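Local coordinates for periplasmic protein TorT (Vibrio parahaemolyticus, PDB 3O1I) that probably works with the sensor kinase TorS in detecting trimethylamine N-oxide in the periplasm, as a type I periplasmic binding protein, at residues Gly123-Glu128 with Val241-Thr246; Gly119-Lys124 with Ile277-Pro282; Gly157-Ile162 with Ile167-Ser172. All coordinates share one frame; numbering follows the deposited sequence.

In the fold
Contacts 1 and 2 both start from helix 116-127 and reach the two-stranded sheet 244-246/278-280 and the loop residues leading into it, with centres about 4 Å apart. Contact 1 is partly buried and apolar, built on Tyr-125, Phe-243 and Leu-242; the near-parallel rings are slid apart, each set over the CB of the other. Contact 2 is a surface contact, in which a glutamate paired with a lysine of its own helix lies beside isoleucine and proline. Contact 3, partly buried, belongs to a beta-alpha-beta unit whose helix 152-163 packs next to helix 116-127; its centre is about 12 Å from that of contact 1. Aliphatic branches dominate there, and a tyrosine borders them on the outside.

Contact 1 (Gly123-Glu128 with Val241-Thr246); sequences GKYLAE and VLFAPT
The phenolic OH of Tyr-125 is the polar atom that the loop before strand 244-246 comes up against, yet no hydrogen bond joins them: it lies 3.4 Å from Leu-242 CB, with CG and CD1 of the same leucine a little farther off. The two side chains cross at about a right angle, so the leucine bounds the hydroxyl end of the tyrosine. The broader meeting is with Phe-243. There the rings run nearly parallel, their planes only 8° apart, but they are slid so far that the centroids are 5.0 Å apart and little ring overlap remains. Instead each ring receives the methylene of the other. Phe-243 CB stands over the centre of the tyrosine ring, 3.5 Å from its centroid, and Tyr-125 CB sits over the phenylalanine face toward the rim, 3.9 Å from that centroid: two reciprocal CH-pi contacts. The side chains slide past each other in opposite directions, and a chi1 of 168° carries the tyrosine ring away from its own backbone N, beside the carbonyl carbon. Phenylalanine suits this buried place, touching Ala-122 and Val-224 as well; tyrosine suits the partly exposed one, where its hydroxyl is tolerated while its ring still covers Phe-243 CB. With no hydrogen bond crossing between these two segments, the contact rests on van der Waals and CH-pi contact, so it probably depends on close fit.

Contact 2 (Gly119-Lys124 with Ile277-Pro282); sequences GYEAGK and IKPLTP
Glu-121 of helix 116-127 lies against Pro-279 of strand 278-280 and Ile-277 just before it; in this alpha/beta periplasmic binding protein the strand pairs, weakly, antiparallel with strand 244-246. The glutamate meets its two partners in different ways. Alongside Ile-277 the side chains run past each other in opposite directions, and the aliphatic part does the touching: Glu-121 CG is 4.0 Å from Ile-277 CG2. Against Pro-279 the glutamate crosses at about a right angle, bringing its carboxylate to the CB-CG side of the pyrrolidine ring, although the exact spacing there is doubtful. Proline, with no N-H to satisfy, offers the helix an apolar ring, and Ile-277 also rests on Pro-245 of the partner strand and on Trp-117 and Met-118 of the helix. Glutamate suits this margin of the protein, with methylenes for the isoleucine and charge for a lysine of its own helix. A bend at chi2 (-62°) folds its chain, and Lys-124, one turn on, binds the carboxylate in a salt bridge: Lys-124 NZ is 2.9 Å from Glu-121 OE2, nearly on the line of its C-O bond.

Contact 3 (Gly157-Ile162 with Ile167-Ser172); sequences GFYEAI and IHIVDS
Ile-167, at the start of strand 167-172, meets Ile-162 of helix 152-163 through nearly every branch. Its CB lies 3.8 Å from Ile-162 CG2, and that same methyl comes to 3.5 Å from Ile-167 CG2. CG1 carries the chain onward, lying anti to the carbonyl carbon (chi1 -75°), until the terminal methyl CD1 reaches Ile-162 CD1 at 3.6 Å. The two isoleucines cross at about a right angle, with methyls meeting at CG2 and again at CD1. Ile-162 CG1 stands over one face of the Phe-158 ring, toward the rim. Two residues along the strand, Ile-169 points to the same side and does its touching with CD1 alone. Ile-169 CD1 lies 3.4 Å from Tyr-159 OH and 3.6 Å from Tyr-159 CZ, approaching the ring obliquely; it also reaches the edge of the Phe-158 ring, 4.4 Å from Phe-158 CE2. Branched aliphatic residues pack well between strand and helix, while tyrosine suits the exposed margin. The segment axes pass 10.3 Å apart at 142°, the return leg of a beta-alpha-beta crossover. Strand 167-172 is an edge strand of its parallel sheet within the chain, beside strand 137-142, where Phe-158 touches Ile-139; helix 116-127 is the neighbour of helix 152-163, and its Leu-126 packs on Ile-167.

Contact 1 (Gly123-Glu128 with Val241-Thr246)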
loop_
_atom_site.group_PDB
_atom_site.type_symbol
_atom_site.label_atom_id
_atom_site.label_comp_id
_atom_site.label_asym_id
_atom_site.label_seq_id
_atom_site.Cartn_x
_atom_site.Cartn_y
_atom_site.Cartn_z
ATOM N N GLY D 123 24.503 9.107 31.859
ATOM C CA GLY D 123 25.676 8.372 32.296
ATOM C C GLY D 123 25.937 8.604 33.778
ATOM O O GLY D 123 26.401 7.710 34.494
ATOM N N LYS D 124 25.632 9.814 34.241
ATOM C CA LYS D 124 25.822 10.182 35.639
ATOM C C LYS D 124 24.947 9.292 36.516
ATOM O O LYS D 124 25.354 8.908 37.606
ATOM C CB LYS D 124 25.454 11.661 35.850
ATOM C CG LYS D 124 26.254 12.380 36.934
ATOM C CD LYS D 124 25.953 13.886 36.977
ATOM C CE LYS D 124 24.508 14.183 37.396
ATOM N NZ LYS D 124 24.218 15.652 37.499
ATOM N N TYR D 125 23.747 8.962 36.043
ATOM C CA TYR D 125 22.845 8.110 36.812
ATOM C C TYR D 125 23.406 6.706 36.971
ATOM O O TYR D 125 23.219 6.066 38.003
ATOM C CB TYR D 125 21.476 8.006 36.142
ATOM C CG TYR D 125 20.590 6.922 36.727
ATOM C CD1 TYR D 125 19.509 7.244 37.546
ATOM C CD2 TYR D 125 20.821 5.572 36.443
ATOM C CE1 TYR D 125 18.673 6.252 38.064
ATOM C CE2 TYR D 125 19.995 4.570 36.958
ATOM C CZ TYR D 125 18.920 4.918 37.764
ATOM O OH TYR D 125 18.070 3.944 38.242
ATOM N N LEU D 126 24.079 6.213 35.944
ATOM C CA LEU D 126 24.622 4.872 36.018
ATOM C C LEU D 126 25.981 4.826 36.702
ATOM O O LEU D 126 26.328 3.818 37.319
ATOM C CB LEU D 126 24.700 4.260 34.619
ATOM C CG LEU D 126 23.332 4.032 33.969
ATOM C CD1 LEU D 126 23.539 3.591 32.542
ATOM C CD2 LEU D 126 22.534 2.994 34.737
ATOM N N ALA D 127 26.747 5.907 36.600
ATOM C CA ALA D 127 28.063 5.952 37.234
ATOM C C ALA D 127 27.876 6.090 38.745
ATOM O O ALA D 127 28.784 5.813 39.529
ATOM C CB ALA D 127 28.856 7.130 36.694
ATOM N N GLU D 128 26.680 6.522 39.133
ATOM C CA GLU D 128 26.322 6.734 40.527
ATOM C C GLU D 128 25.640 5.491 41.068
ATOM O O GLU D 128 25.448 5.337 42.269
ATOM C CB GLU D 128 25.377 7.937 40.625
ATOM C CG GLU D 128 24.849 8.245 42.022
ATOM C CD GLU D 128 23.951 9.480 42.052
ATOM O OE1 GLU D 128 22.979 9.531 41.265
ATOM O OE2 GLU D 128 24.215 10.395 42.865
ATOM N N VAL D 241 11.080 1.461 33.559
ATOM C CA VAL D 241 12.230 2.260 33.130
ATOM C C VAL D 241 12.941 2.776 34.380
ATOM O O VAL D 241 12.301 3.074 35.378
ATOM C CB VAL D 241 11.804 3.484 32.254
ATOM C CG1 VAL D 241 13.042 4.196 31.729
ATOM C CG2 VAL D 241 10.939 3.036 31.090
ATOM N N LEU D 242 14.258 2.886 34.338
ATOM C CA LEU D 242 14.978 3.368 35.504
ATOM C C LEU D 242 15.134 4.877 35.520
ATOM O O LEU D 242 14.573 5.565 36.374
ATOM C CB LEU D 242 16.359 2.718 35.589
ATOM C CG LEU D 242 16.315 1.195 35.706
ATOM C CD1 LEU D 242 17.711 0.644 35.842
ATOM C CD2 LEU D 242 15.464 0.807 36.903
ATOM N N PHE D 243 15.897 5.390 34.565
ATOM C CA PHE D 243 16.163 6.819 34.479
ATOM C C PHE D 243 15.677 7.433 33.162
ATOM O O PHE D 243 15.134 6.732 32.308
ATOM C CB PHE D 243 17.665 7.036 34.660
ATOM C CG PHE D 243 18.080 8.464 34.575
ATOM C CD1 PHE D 243 17.460 9.424 35.361
ATOM C CD2 PHE D 243 19.088 8.852 33.702
ATOM C CE1 PHE D 243 17.819 10.758 35.259
ATOM C CE2 PHE D 243 19.454 10.182 33.593
ATOM C CZ PHE D 243 18.826 11.138 34.377
ATOM N N ALA D 244 15.864 8.744 33.018
ATOM C CA ALA D 244 15.465 9.484 31.823
ATOM C C ALA D 244 15.549 10.994 32.047
ATOM O O ALA D 244 14.761 11.570 32.805
ATOM C CB ALA D 244 14.048 9.111 31.411
ATOM N N PRO D 245 16.517 11.658 31.396
ATOM C CA PRO D 245 16.651 13.105 31.554
ATOM C C PRO D 245 15.601 13.827 30.717
ATOM O O PRO D 245 15.531 13.615 29.515
ATOM C CB PRO D 245 18.057 13.373 31.032
ATOM C CG PRO D 245 18.195 12.364 29.943
ATOM C CD PRO D 245 17.652 11.120 30.621
ATOM N N THR D 246 14.791 14.678 31.340
ATOM C CA THR D 246 13.771 15.425 30.608
ATOM C C THR D 246 14.266 16.831 30.289
ATOM O O THR D 246 14.640 17.573 31.201
ATOM C CB THR D 246 12.492 15.575 31.428
ATOM O OG1 THR D 246 11.558 16.388 30.710
ATOM C CG2 THR D 246 12.799 16.244 32.744
#

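Contact 2 (Gly119-Lys124 with Ile277-Pro282)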
loop_
_atom_site.group_PDB
_atom_site.type_symbol
_atom_site.label_atom_id
_atom_site.label_comp_id
_atom_site.label_asym_id
_atom_site.label_seq_id
_atom_site.Cartn_x
_atom_site.Cartn_y
_atom_site.Cartn_z
ATOM N N GLY D 119 23.056 13.239 27.661
ATOM C CA GLY D 119 23.815 12.008 27.703
ATOM C C GLY D 119 24.556 11.970 29.024
ATOM O O GLY D 119 24.699 10.914 29.652
ATOM N N TYR D 120 25.026 13.137 29.456
ATOM C CA TYR D 120 25.742 13.237 30.720
ATOM C C TYR D 120 24.788 12.860 31.844
ATOM O O TYR D 120 25.085 12.002 32.669
ATOM C CB TYR D 120 26.252 14.659 30.947
ATOM C CG TYR D 120 27.288 14.744 32.049
ATOM C CD1 TYR D 120 28.648 14.581 31.767
ATOM C CD2 TYR D 120 26.906 14.937 33.385
ATOM C CE1 TYR D 120 29.600 14.604 32.784
ATOM C CE2 TYR D 120 27.851 14.961 34.406
ATOM C CZ TYR D 120 29.194 14.793 34.097
ATOM O OH TYR D 120 30.132 14.807 35.103
ATOM N N GLU D 121 23.633 13.505 31.872
ATOM C CA GLU D 121 22.662 13.204 32.902
ATOM C C GLU D 121 22.347 11.717 32.967
ATOM O O GLU D 121 22.043 11.190 34.035
ATOM C CB GLU D 121 21.372 13.987 32.668
ATOM C CG GLU D 121 21.186 15.177 33.605
ATOM C CD GLU D 121 21.088 14.768 35.069
ATOM O OE1 GLU D 121 20.223 13.926 35.405
ATOM O OE2 GLU D 121 21.877 15.294 35.883
ATOM N N ALA D 122 22.435 11.038 31.827
ATOM C CA ALA D 122 22.137 9.611 31.761
ATOM C C ALA D 122 23.288 8.754 32.270
ATOM O O ALA D 122 23.077 7.788 33.010
ATOM C CB ALA D 122 21.795 9.225 30.338
ATOM N N GLY D 123 24.503 9.107 31.859
ATOM C CA GLY D 123 25.676 8.372 32.296
ATOM C C GLY D 123 25.937 8.604 33.778
ATOM O O GLY D 123 26.401 7.710 34.494
ATOM N N LYS D 124 25.632 9.814 34.241
ATOM C CA LYS D 124 25.822 10.182 35.639
ATOM C C LYS D 124 24.947 9.292 36.516
ATOM O O LYS D 124 25.354 8.908 37.606
ATOM C CB LYS D 124 25.454 11.661 35.850
ATOM C CG LYS D 124 26.254 12.380 36.934
ATOM C CD LYS D 124 25.953 13.886 36.977
ATOM C CE LYS D 124 24.508 14.183 37.396
ATOM N NZ LYS D 124 24.218 15.652 37.499
ATOM N N ILE D 277 17.735 20.978 32.143
ATOM C CA ILE D 277 17.476 19.541 32.123
ATOM C C ILE D 277 17.259 18.987 33.531
ATOM O O ILE D 277 18.076 19.204 34.423
ATOM C CB ILE D 277 18.653 18.813 31.440
ATOM C CG1 ILE D 277 18.744 19.261 29.980
ATOM C CG2 ILE D 277 18.480 17.309 31.544
ATOM C CD1 ILE D 277 20.133 19.186 29.417
ATOM N N LYS D 278 16.155 18.273 33.726
ATOM C CA LYS D 278 15.833 17.710 35.030
ATOM C C LYS D 278 15.865 16.170 35.059
ATOM O O LYS D 278 15.248 15.513 34.222
ATOM C CB LYS D 278 14.449 18.192 35.476
ATOM C CG LYS D 278 14.074 17.722 36.867
ATOM C CD LYS D 278 12.597 17.398 36.978
ATOM C CE LYS D 278 12.237 16.875 38.375
ATOM N NZ LYS D 278 12.889 15.575 38.740
ATOM N N PRO D 279 16.591 15.579 36.031
ATOM C CA PRO D 279 16.716 14.123 36.198
ATOM C C PRO D 279 15.396 13.519 36.654
ATOM O O PRO D 279 14.774 14.042 37.576
ATOM C CB PRO D 279 17.780 13.988 37.282
ATOM C CG PRO D 279 18.582 15.231 37.147
ATOM C CD PRO D 279 17.526 16.274 36.930
ATOM N N LEU D 280 14.973 12.431 36.015
ATOM C CA LEU D 280 13.722 11.763 36.381
ATOM C C LEU D 280 13.919 10.288 36.718
ATOM O O LEU D 280 14.718 9.594 36.082
ATOM C CB LEU D 280 12.689 11.870 35.254
ATOM C CG LEU D 280 11.814 13.118 35.119
ATOM C CD1 LEU D 280 10.863 12.938 33.938
ATOM C CD2 LEU D 280 11.017 13.332 36.388
ATOM N N THR D 281 13.179 9.817 37.720
ATOM C CA THR D 281 13.251 8.428 38.156
ATOM C C THR D 281 11.837 7.977 38.472
ATOM O O THR D 281 10.930 8.794 38.569
ATOM C CB THR D 281 14.091 8.268 39.422
ATOM O OG1 THR D 281 13.280 8.574 40.563
ATOM C CG2 THR D 281 15.300 9.195 39.385
ATOM N N PRO D 282 11.636 6.666 38.658
ATOM C CA PRO D 282 10.333 6.060 38.961
ATOM C C PRO D 282 9.480 6.751 40.026
ATOM O O PRO D 282 8.248 6.631 40.032
ATOM C CB PRO D 282 10.708 4.640 39.357
ATOM C CG PRO D 282 11.907 4.373 38.496
ATOM C CD PRO D 282 12.694 5.641 38.647
#

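Contact 3 (Gly157-Ile162 with Ile167-Ser172)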
loop_
_atom_site.group_PDB
_atom_site.type_symbol
_atom_site.label_atom_id
_atom_site.label_comp_id
_atom_site.label_asym_id
_atom_site.label_seq_id
_atom_site.Cartn_x
_atom_site.Cartn_y
_atom_site.Cartn_z
ATOM N N GLY D 157 28.791 13.325 25.687
ATOM C CA GLY D 157 28.115 13.713 26.911
ATOM C C GLY D 157 28.019 12.483 27.795
ATOM O O GLY D 157 28.515 12.481 28.918
ATOM N N PHE D 158 27.392 11.427 27.278
ATOM C CA PHE D 158 27.249 10.172 28.014
ATOM C C PHE D 158 28.613 9.624 28.395
ATOM O O PHE D 158 28.835 9.220 29.533
ATOM C CB PHE D 158 26.539 9.116 27.163
ATOM C CG PHE D 158 26.463 7.763 27.821
ATOM C CD1 PHE D 158 25.432 7.463 28.711
ATOM C CD2 PHE D 158 27.450 6.805 27.587
ATOM C CE1 PHE D 158 25.384 6.234 29.356
ATOM C CE2 PHE D 158 27.412 5.575 28.228
ATOM C CZ PHE D 158 26.379 5.288 29.116
ATOM N N TYR D 159 29.522 9.599 27.428
ATOM C CA TYR D 159 30.861 9.086 27.663
ATOM C C TYR D 159 31.552 9.698 28.877
ATOM O O TYR D 159 32.067 8.970 29.723
ATOM C CB TYR D 159 31.725 9.266 26.410
ATOM C CG TYR D 159 31.838 8.002 25.588
ATOM C CD1 TYR D 159 30.712 7.419 25.002
ATOM C CD2 TYR D 159 33.066 7.358 25.430
ATOM C CE1 TYR D 159 30.806 6.222 24.280
ATOM C CE2 TYR D 159 33.171 6.159 24.713
ATOM C CZ TYR D 159 32.037 5.598 24.142
ATOM O OH TYR D 159 32.142 4.416 23.440
ATOM N N GLU D 160 31.552 11.026 28.974
ATOM C CA GLU D 160 32.198 11.707 30.095
ATOM C C GLU D 160 31.672 11.247 31.441
ATOM O O GLU D 160 32.419 10.732 32.266
ATOM C CB GLU D 160 32.011 13.220 29.989
ATOM C CG GLU D 160 32.704 13.878 28.798
ATOM C CD GLU D 160 34.185 13.529 28.688
ATOM O OE1 GLU D 160 34.837 13.317 29.738
ATOM O OE2 GLU D 160 34.698 13.486 27.547
ATOM N N ALA D 161 30.379 11.439 31.657
ATOM C CA ALA D 161 29.747 11.054 32.910
ATOM C C ALA D 161 29.942 9.585 33.285
ATOM O O ALA D 161 29.708 9.204 34.428
ATOM C CB ALA D 161 28.262 11.370 32.846
ATOM N N ILE D 162 30.382 8.765 32.337
ATOM C CA ILE D 162 30.555 7.332 32.581
ATOM C C ILE D 162 32.004 6.854 32.636
ATOM O O ILE D 162 32.271 5.757 33.124
ATOM C CB ILE D 162 29.817 6.500 31.469
ATOM C CG1 ILE D 162 28.301 6.673 31.592
ATOM C CG2 ILE D 162 30.178 5.024 31.562
ATOM C CD1 ILE D 162 27.682 5.933 32.755
ATOM N N ILE D 167 31.625 0.871 34.570
ATOM C CA ILE D 167 30.599 0.644 33.569
ATOM C C ILE D 167 31.297 0.436 32.231
ATOM O O ILE D 167 32.027 1.313 31.768
ATOM C CB ILE D 167 29.642 1.850 33.495
ATOM C CG1 ILE D 167 28.718 1.823 34.710
ATOM C CG2 ILE D 167 28.856 1.830 32.196
ATOM C CD1 ILE D 167 27.811 2.993 34.806
ATOM N N HIS D 168 31.088 -0.735 31.634
ATOM C CA HIS D 168 31.697 -1.074 30.352
ATOM C C HIS D 168 30.626 -1.079 29.267
ATOM O O HIS D 168 29.470 -1.413 29.528
ATOM C CB HIS D 168 32.340 -2.465 30.424
ATOM C CG HIS D 168 33.121 -2.838 29.201
ATOM N ND1 HIS D 168 34.375 -2.330 28.940
ATOM C CD2 HIS D 168 32.822 -3.657 28.163
ATOM C CE1 HIS D 168 34.817 -2.821 27.795
ATOM N NE2 HIS D 168 33.893 -3.627 27.303
ATOM N N ILE D 169 31.012 -0.694 28.054
ATOM C CA ILE D 169 30.083 -0.697 26.930
ATOM C C ILE D 169 30.383 -1.960 26.120
ATOM O O ILE D 169 31.491 -2.123 25.598
ATOM C CB ILE D 169 30.269 0.542 26.024
ATOM C CG1 ILE D 169 30.191 1.822 26.858
ATOM C CG2 ILE D 169 29.173 0.586 24.973
ATOM C CD1 ILE D 169 30.338 3.095 26.038
ATOM N N VAL D 170 29.411 -2.866 26.047
ATOM C CA VAL D 170 29.596 -4.104 25.299
ATOM C C VAL D 170 29.720 -3.729 23.836
ATOM O O VAL D 170 30.576 -4.245 23.119
ATOM C CB VAL D 170 28.400 -5.053 25.473
ATOM C CG1 VAL D 170 28.586 -6.293 24.617
ATOM C CG2 VAL D 170 28.267 -5.443 26.930
ATOM N N ASP D 171 28.852 -2.821 23.404
ATOM C CA ASP D 171 28.865 -2.342 22.035
ATOM C C ASP D 171 27.782 -1.290 21.840
ATOM O O ASP D 171 27.094 -0.896 22.786
ATOM C CB ASP D 171 28.654 -3.499 21.049
ATOM C CG ASP D 171 29.520 -3.361 19.791
ATOM O OD1 ASP D 171 29.315 -4.141 18.836
ATOM O OD2 ASP D 171 30.413 -2.479 19.761
ATOM N N SER D 172 27.642 -0.836 20.602
ATOM C CA SER D 172 26.659 0.177 20.272
ATOM C C SER D 172 26.054 -0.118 18.902
ATOM O O SER D 172 26.775 -0.429 17.957
ATOM C CB SER D 172 27.324 1.553 20.268
ATOM O OG SER D 172 26.366 2.584 20.100
#